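Local coordinates for putative uncharacterized protein (Vibrio cholerae, PDB 4G7X) that is uncharacterised but, as an N-terminal N1 domain of the phage CTXphi coat protein pIII, probably takes part in phage entry into its bacterial host, at residues 24-38 with 84-98. Sequence-based numbering, arbitrary orientation.
Sequences LLFGFGSPIVQSVLF and CDLSGASAERCIYPY
Y96 and L25 meet through a short hydrogen bond: the phenol OH donates to L25 O at 2.6 Å, in the carbonyl plane and on a lone pair. A tyrosine suits this place because its ring can lie among apolar groups while its hydroxyl reaches the backbone of strand 20-27.

Most of the other polar links are backbone to backbone. Strands 35-38 and 93-95 run parallel, with C94 N to S35 O, L37 N to C94 O and Y96 N to L37 O in sequence; just before them E92 O takes Q34 N at 2.8 Å. At the far end G27 N donates to D85 O. G27 suits the spot because, with no side chain, its CA can approach G88 O to 3.1 Å, a CA-H...O contact.

S30 OG links the two loops, accepting S90 N at 2.9 Å (165°) while donating to G27 O; S90 OG works within its own segment, accepting D85 N and donating to A91 O.

Apolar packing fills the middle. L24 CD2 sits over the centre of one Y96 face, 4.0 Å from the centroid. F26 and Y96 form an offset edge-to-face pair, planes at 86°, the edge of Y96 toward the F26 face. With CG beside its backbone N (chi1 -55°), F26 brings CE1 to 3.9 Å from C84 SG, which lies at the ring edge. The C84-C94 disulfide is bordered by F26, V33 and V36, while F38 packs obliquely against Y96 and Y98.

The disulfide-braced segment 84-98 thus pairs in parallel with strand 35-38 and bonds to strand 20-27 through Y96 and D85, its sulfurs buried among hydrocarbon and the hydroxyls of S30 and S90 engaged by backbone groups.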
loop_
_atom_site.group_PDB
_atom_site.type_symbol
_atom_site.label_atom_id
_atom_site.label_comp_id
_atom_site.label_asym_id
_atom_site.label_seq_id
_atom_site.Cartn_x
_atom_site.Cartn_y
_atom_site.Cartn_z
ATOM N N LEU A 24 -2.377 3.745 -5.145
ATOM C CA LEU A 24 -2.726 3.757 -6.559
ATOM C C LEU A 24 -1.509 4.112 -7.387
ATOM O O LEU A 24 -0.696 4.944 -6.972
ATOM C CB LEU A 24 -3.861 4.748 -6.829
ATOM C CG LEU A 24 -5.200 4.451 -6.145
ATOM C CD1 LEU A 24 -6.191 5.546 -6.491
ATOM C CD2 LEU A 24 -5.744 3.088 -6.542
ATOM N N LEU A 25 -1.399 3.481 -8.557
ATOM C CA LEU A 25 -0.282 3.692 -9.476
ATOM C C LEU A 25 -0.692 4.535 -10.669
ATOM O O LEU A 25 -1.800 4.390 -11.197
ATOM C CB LEU A 25 0.259 2.354 -9.978
ATOM C CG LEU A 25 0.673 1.343 -8.911
ATOM C CD1 LEU A 25 1.058 0.029 -9.571
ATOM C CD2 LEU A 25 1.791 1.865 -8.021
ATOM N N PHE A 26 0.211 5.405 -11.105
ATOM C CA PHE A 26 -0.036 6.274 -12.254
ATOM C C PHE A 26 1.195 6.311 -13.134
ATOM O O PHE A 26 2.276 5.856 -12.739
ATOM C CB PHE A 26 -0.402 7.692 -11.800
ATOM C CG PHE A 26 -1.565 7.739 -10.856
ATOM C CD1 PHE A 26 -2.867 7.764 -11.342
ATOM C CD2 PHE A 26 -1.362 7.721 -9.481
ATOM C CE1 PHE A 26 -3.948 7.789 -10.474
ATOM C CE2 PHE A 26 -2.438 7.741 -8.605
ATOM C CZ PHE A 26 -3.732 7.776 -9.101
ATOM N N GLY A 27 1.032 6.863 -14.331
ATOM C CA GLY A 27 2.153 7.041 -15.232
ATOM C C GLY A 27 3.196 8.000 -14.697
ATOM O O GLY A 27 2.897 8.890 -13.893
ATOM N N PHE A 28 4.434 7.808 -15.139
ATOM C CA PHE A 28 5.534 8.686 -14.779
ATOM C C PHE A 28 5.218 10.115 -15.209
ATOM O O PHE A 28 4.583 10.335 -16.248
ATOM C CB PHE A 28 6.801 8.186 -15.468
ATOM C CG PHE A 28 8.077 8.682 -14.853
ATOM C CD1 PHE A 28 8.950 9.472 -15.595
ATOM C CD2 PHE A 28 8.426 8.344 -13.543
ATOM C CE1 PHE A 28 10.139 9.924 -15.043
ATOM C CE2 PHE A 28 9.612 8.796 -12.985
ATOM C CZ PHE A 28 10.471 9.588 -13.738
ATOM N N GLY A 29 5.623 11.083 -14.388
ATOM C CA GLY A 29 5.397 12.493 -14.710
ATOM C C GLY A 29 3.961 12.955 -14.514
ATOM O O GLY A 29 3.575 14.028 -14.970
ATOM N N SER A 30 3.155 12.149 -13.832
ATOM C CA SER A 30 1.801 12.568 -13.494
ATOM C C SER A 30 1.856 13.696 -12.473
ATOM O O SER A 30 2.747 13.712 -11.622
ATOM C CB SER A 30 1.014 11.413 -12.873
ATOM O OG SER A 30 0.681 10.431 -13.834
ATOM N N PRO A 31 0.896 14.633 -12.543
ATOM C CA PRO A 31 0.703 15.517 -11.405
ATOM C C PRO A 31 0.251 14.667 -10.225
ATOM O O PRO A 31 -0.105 13.493 -10.407
ATOM C CB PRO A 31 -0.432 16.425 -11.868
ATOM C CG PRO A 31 -1.229 15.552 -12.780
ATOM C CD PRO A 31 -0.196 14.756 -13.523
ATOM N N ILE A 32 0.278 15.232 -9.027
ATOM C CA ILE A 32 -0.204 14.515 -7.856
ATOM C C ILE A 32 -1.716 14.391 -7.975
ATOM O O ILE A 32 -2.457 15.344 -7.727
ATOM C CB ILE A 32 0.213 15.194 -6.539
ATOM C CG1 ILE A 32 1.734 15.391 -6.504
ATOM C CG2 ILE A 32 -0.252 14.356 -5.352
ATOM C CD1 ILE A 32 2.262 16.010 -5.226
ATOM N N VAL A 33 -2.166 13.211 -8.390
ATOM C CA VAL A 33 -3.577 12.980 -8.659
ATOM C C VAL A 33 -4.381 13.203 -7.376
ATOM O O VAL A 33 -4.099 12.604 -6.344
ATOM C CB VAL A 33 -3.799 11.582 -9.285
ATOM C CG1 VAL A 33 -5.276 11.311 -9.506
ATOM C CG2 VAL A 33 -3.048 11.473 -10.609
ATOM N N GLN A 34 -5.348 14.112 -7.444
ATOM C CA GLN A 34 -6.025 14.620 -6.246
ATOM C C GLN A 34 -7.208 13.774 -5.803
ATOM O O GLN A 34 -7.380 13.499 -4.616
ATOM C CB GLN A 34 -6.470 16.070 -6.469
ATOM C CG GLN A 34 -5.306 17.040 -6.643
ATOM C CD GLN A 34 -4.495 17.205 -5.374
ATOM O OE1 GLN A 34 -4.990 17.729 -4.378
ATOM N NE2 GLN A 34 -3.252 16.747 -5.394
ATOM N N SER A 35 -8.024 13.374 -6.768
ATOM C CA SER A 35 -9.210 12.580 -6.498
ATOM C C SER A 35 -9.355 11.514 -7.564
ATOM O O SER A 35 -9.147 11.777 -8.748
ATOM C CB SER A 35 -10.460 13.461 -6.457
ATOM O OG SER A 35 -10.401 14.422 -5.411
ATOM N N VAL A 36 -9.696 10.303 -7.130
ATOM C CA VAL A 36 -9.826 9.161 -8.022
ATOM C C VAL A 36 -11.098 8.406 -7.677
ATOM O O VAL A 36 -11.352 8.109 -6.503
ATOM C CB VAL A 36 -8.625 8.195 -7.903
ATOM C CG1 VAL A 36 -8.828 6.963 -8.777
ATOM C CG2 VAL A 36 -7.326 8.890 -8.277
ATOM N N LEU A 37 -11.891 8.105 -8.698
ATOM C CA LEU A 37 -13.014 7.192 -8.542
ATOM C C LEU A 37 -12.496 5.765 -8.699
ATOM O O LEU A 37 -12.230 5.300 -9.813
ATOM C CB LEU A 37 -14.123 7.519 -9.541
ATOM C CG LEU A 37 -15.460 6.803 -9.339
ATOM C CD1 LEU A 37 -16.068 7.139 -7.982
ATOM C CD2 LEU A 37 -16.396 7.202 -10.466
ATOM N N PHE A 38 -12.321 5.100 -7.561
ATOM C CA PHE A 38 -11.695 3.787 -7.511
ATOM C C PHE A 38 -12.710 2.767 -7.048
ATOM O O PHE A 38 -13.187 2.827 -5.909
ATOM C CB PHE A 38 -10.488 3.801 -6.562
ATOM C CG PHE A 38 -9.856 2.448 -6.364
ATOM C CD1 PHE A 38 -10.192 1.660 -5.263
ATOM C CD2 PHE A 38 -8.941 1.955 -7.286
ATOM C CE1 PHE A 38 -9.618 0.408 -5.086
ATOM C CE2 PHE A 38 -8.360 0.707 -7.109
ATOM C CZ PHE A 38 -8.700 -0.067 -6.010
ATOM N N CYS A 84 -7.814 7.255 -15.499
ATOM C CA CYS A 84 -6.459 7.545 -15.036
ATOM C C CYS A 84 -5.448 6.928 -15.991
ATOM O O CYS A 84 -5.650 5.818 -16.492
ATOM C CB CYS A 84 -6.233 7.006 -13.620
ATOM S SG CYS A 84 -7.398 7.619 -12.378
ATOM N N ASP A 85 -4.364 7.654 -16.246
ATOM C CA ASP A 85 -3.294 7.148 -17.093
ATOM C C ASP A 85 -2.264 6.457 -16.221
ATOM O O ASP A 85 -1.684 7.066 -15.318
ATOM C CB ASP A 85 -2.655 8.280 -17.903
ATOM C CG ASP A 85 -1.759 7.770 -19.031
ATOM O OD1 ASP A 85 -1.434 8.559 -19.938
ATOM O OD2 ASP A 85 -1.368 6.588 -19.017
ATOM N N LEU A 86 -2.048 5.179 -16.505
ATOM C CA LEU A 86 -1.126 4.352 -15.745
ATOM C C LEU A 86 0.254 4.261 -16.410
ATOM O O LEU A 86 1.179 3.678 -15.851
ATOM C CB LEU A 86 -1.749 2.965 -15.508
ATOM C CG LEU A 86 -2.715 2.802 -14.309
ATOM C CD1 LEU A 86 -3.746 3.914 -14.154
ATOM C CD2 LEU A 86 -3.403 1.446 -14.372
ATOM N N SER A 87 0.398 4.878 -17.585
ATOM C CA SER A 87 1.651 4.842 -18.340
ATOM C C SER A 87 2.274 6.233 -18.532
ATOM O O SER A 87 3.457 6.448 -18.222
ATOM C CB SER A 87 1.413 4.159 -19.692
ATOM O OG SER A 87 2.546 4.262 -20.532
ATOM N N GLY A 88 1.474 7.165 -19.042
ATOM C CA GLY A 88 1.867 8.564 -19.189
ATOM C C GLY A 88 1.210 9.441 -18.136
ATOM O O GLY A 88 0.592 8.937 -17.198
ATOM N N ALA A 89 1.324 10.755 -18.301
ATOM C CA ALA A 89 0.844 11.686 -17.285
ATOM C C ALA A 89 -0.670 11.646 -17.148
ATOM O O ALA A 89 -1.400 11.867 -18.117
ATOM C CB ALA A 89 1.310 13.096 -17.596
ATOM N N SER A 90 -1.135 11.349 -15.939
ATOM C CA SER A 90 -2.564 11.230 -15.660
ATOM C C SER A 90 -3.220 12.589 -15.428
ATOM O O SER A 90 -2.562 13.545 -15.017
ATOM C CB SER A 90 -2.760 10.353 -14.422
ATOM O OG SER A 90 -4.124 10.022 -14.221
ATOM N N ALA A 91 -4.523 12.670 -15.682
ATOM C CA ALA A 91 -5.314 13.809 -15.213
ATOM C C ALA A 91 -5.360 13.772 -13.688
ATOM O O ALA A 91 -5.234 12.698 -13.095
ATOM C CB ALA A 91 -6.715 13.740 -15.794
ATOM N N GLU A 92 -5.528 14.924 -13.046
ATOM C CA GLU A 92 -5.514 14.956 -11.581
ATOM C C GLU A 92 -6.860 14.600 -10.946
ATOM O O GLU A 92 -6.956 14.508 -9.723
ATOM C CB GLU A 92 -4.987 16.289 -11.044
ATOM C CG GLU A 92 -5.885 17.477 -11.331
ATOM C CD GLU A 92 -5.795 17.935 -12.768
ATOM O OE1 GLU A 92 -4.794 17.614 -13.445
ATOM O OE2 GLU A 92 -6.730 18.626 -13.217
ATOM N N ARG A 93 -7.887 14.414 -11.775
ATOM C CA ARG A 93 -9.152 13.817 -11.336
ATOM C C ARG A 93 -9.543 12.807 -12.388
ATOM O O ARG A 93 -9.699 13.153 -13.558
ATOM C CB ARG A 93 -10.248 14.865 -11.163
ATOM C CG ARG A 93 -10.036 15.717 -9.937
ATOM C CD ARG A 93 -11.188 16.661 -9.661
ATOM N NE ARG A 93 -10.950 17.262 -8.356
ATOM C CZ ARG A 93 -10.104 18.268 -8.150
ATOM N NH1 ARG A 93 -9.456 18.806 -9.173
ATOM N NH2 ARG A 93 -9.916 18.740 -6.925
ATOM N N CYS A 94 -9.664 11.546 -11.994
ATOM C CA CYS A 94 -9.836 10.495 -12.986
ATOM C C CYS A 94 -10.506 9.250 -12.425
ATOM O O CYS A 94 -10.586 9.077 -11.210
ATOM C CB CYS A 94 -8.480 10.149 -13.623
ATOM S SG CYS A 94 -7.177 9.652 -12.463
ATOM N N ILE A 95 -10.995 8.399 -13.322
ATOM C CA ILE A 95 -11.605 7.127 -12.946
ATOM C C ILE A 95 -10.543 6.038 -13.058
ATOM O O ILE A 95 -9.902 5.901 -14.101
ATOM C CB ILE A 95 -12.824 6.810 -13.847
ATOM C CG1 ILE A 95 -13.863 7.934 -13.743
ATOM C CG2 ILE A 95 -13.424 5.453 -13.491
ATOM C CD1 ILE A 95 -15.008 7.820 -14.731
ATOM N N TYR A 96 -10.334 5.275 -11.987
ATOM C CA TYR A 96 -9.285 4.251 -12.008
ATOM C C TYR A 96 -9.710 2.998 -12.780
ATOM O O TYR A 96 -10.850 2.553 -12.655
ATOM C CB TYR A 96 -8.817 3.887 -10.596
ATOM C CG TYR A 96 -7.358 3.482 -10.567
ATOM C CD1 TYR A 96 -6.351 4.443 -10.636
ATOM C CD2 TYR A 96 -6.987 2.143 -10.498
ATOM C CE1 TYR A 96 -5.013 4.083 -10.629
ATOM C CE2 TYR A 96 -5.653 1.771 -10.488
ATOM C CZ TYR A 96 -4.671 2.743 -10.562
ATOM O OH TYR A 96 -3.347 2.369 -10.549
ATOM N N PRO A 97 -8.799 2.445 -13.609
ATOM C CA PRO A 97 -9.092 1.195 -14.325
ATOM C C PRO A 97 -8.804 -0.058 -13.485
ATOM O O PRO A 97 -7.927 -0.857 -13.831
ATOM C CB PRO A 97 -8.174 1.270 -15.552
ATOM C CG PRO A 97 -7.037 2.136 -15.133
ATOM C CD PRO A 97 -7.538 3.065 -14.061
ATOM N N TYR A 98 -9.557 -0.230 -12.400
ATOM C CA TYR A 98 -9.368 -1.351 -11.468
ATOM C C TYR A 98 -10.020 -2.667 -11.921
ATOM O O TYR A 98 -11.107 -2.661 -12.511
ATOM C CB TYR A 98 -9.865 -0.960 -10.068
ATOM C CG TYR A 98 -9.978 -2.115 -9.091
ATOM C CD1 TYR A 98 -8.847 -2.636 -8.459
ATOM C CD2 TYR A 98 -11.217 -2.692 -8.807
ATOM C CE1 TYR A 98 -8.949 -3.696 -7.570
ATOM C CE2 TYR A 98 -11.328 -3.752 -7.920
ATOM C CZ TYR A 98 -10.192 -4.249 -7.303
ATOM O OH TYR A 98 -10.305 -5.300 -6.422
HETATM O O HOH W 1 1.951 2.639 -13.283
#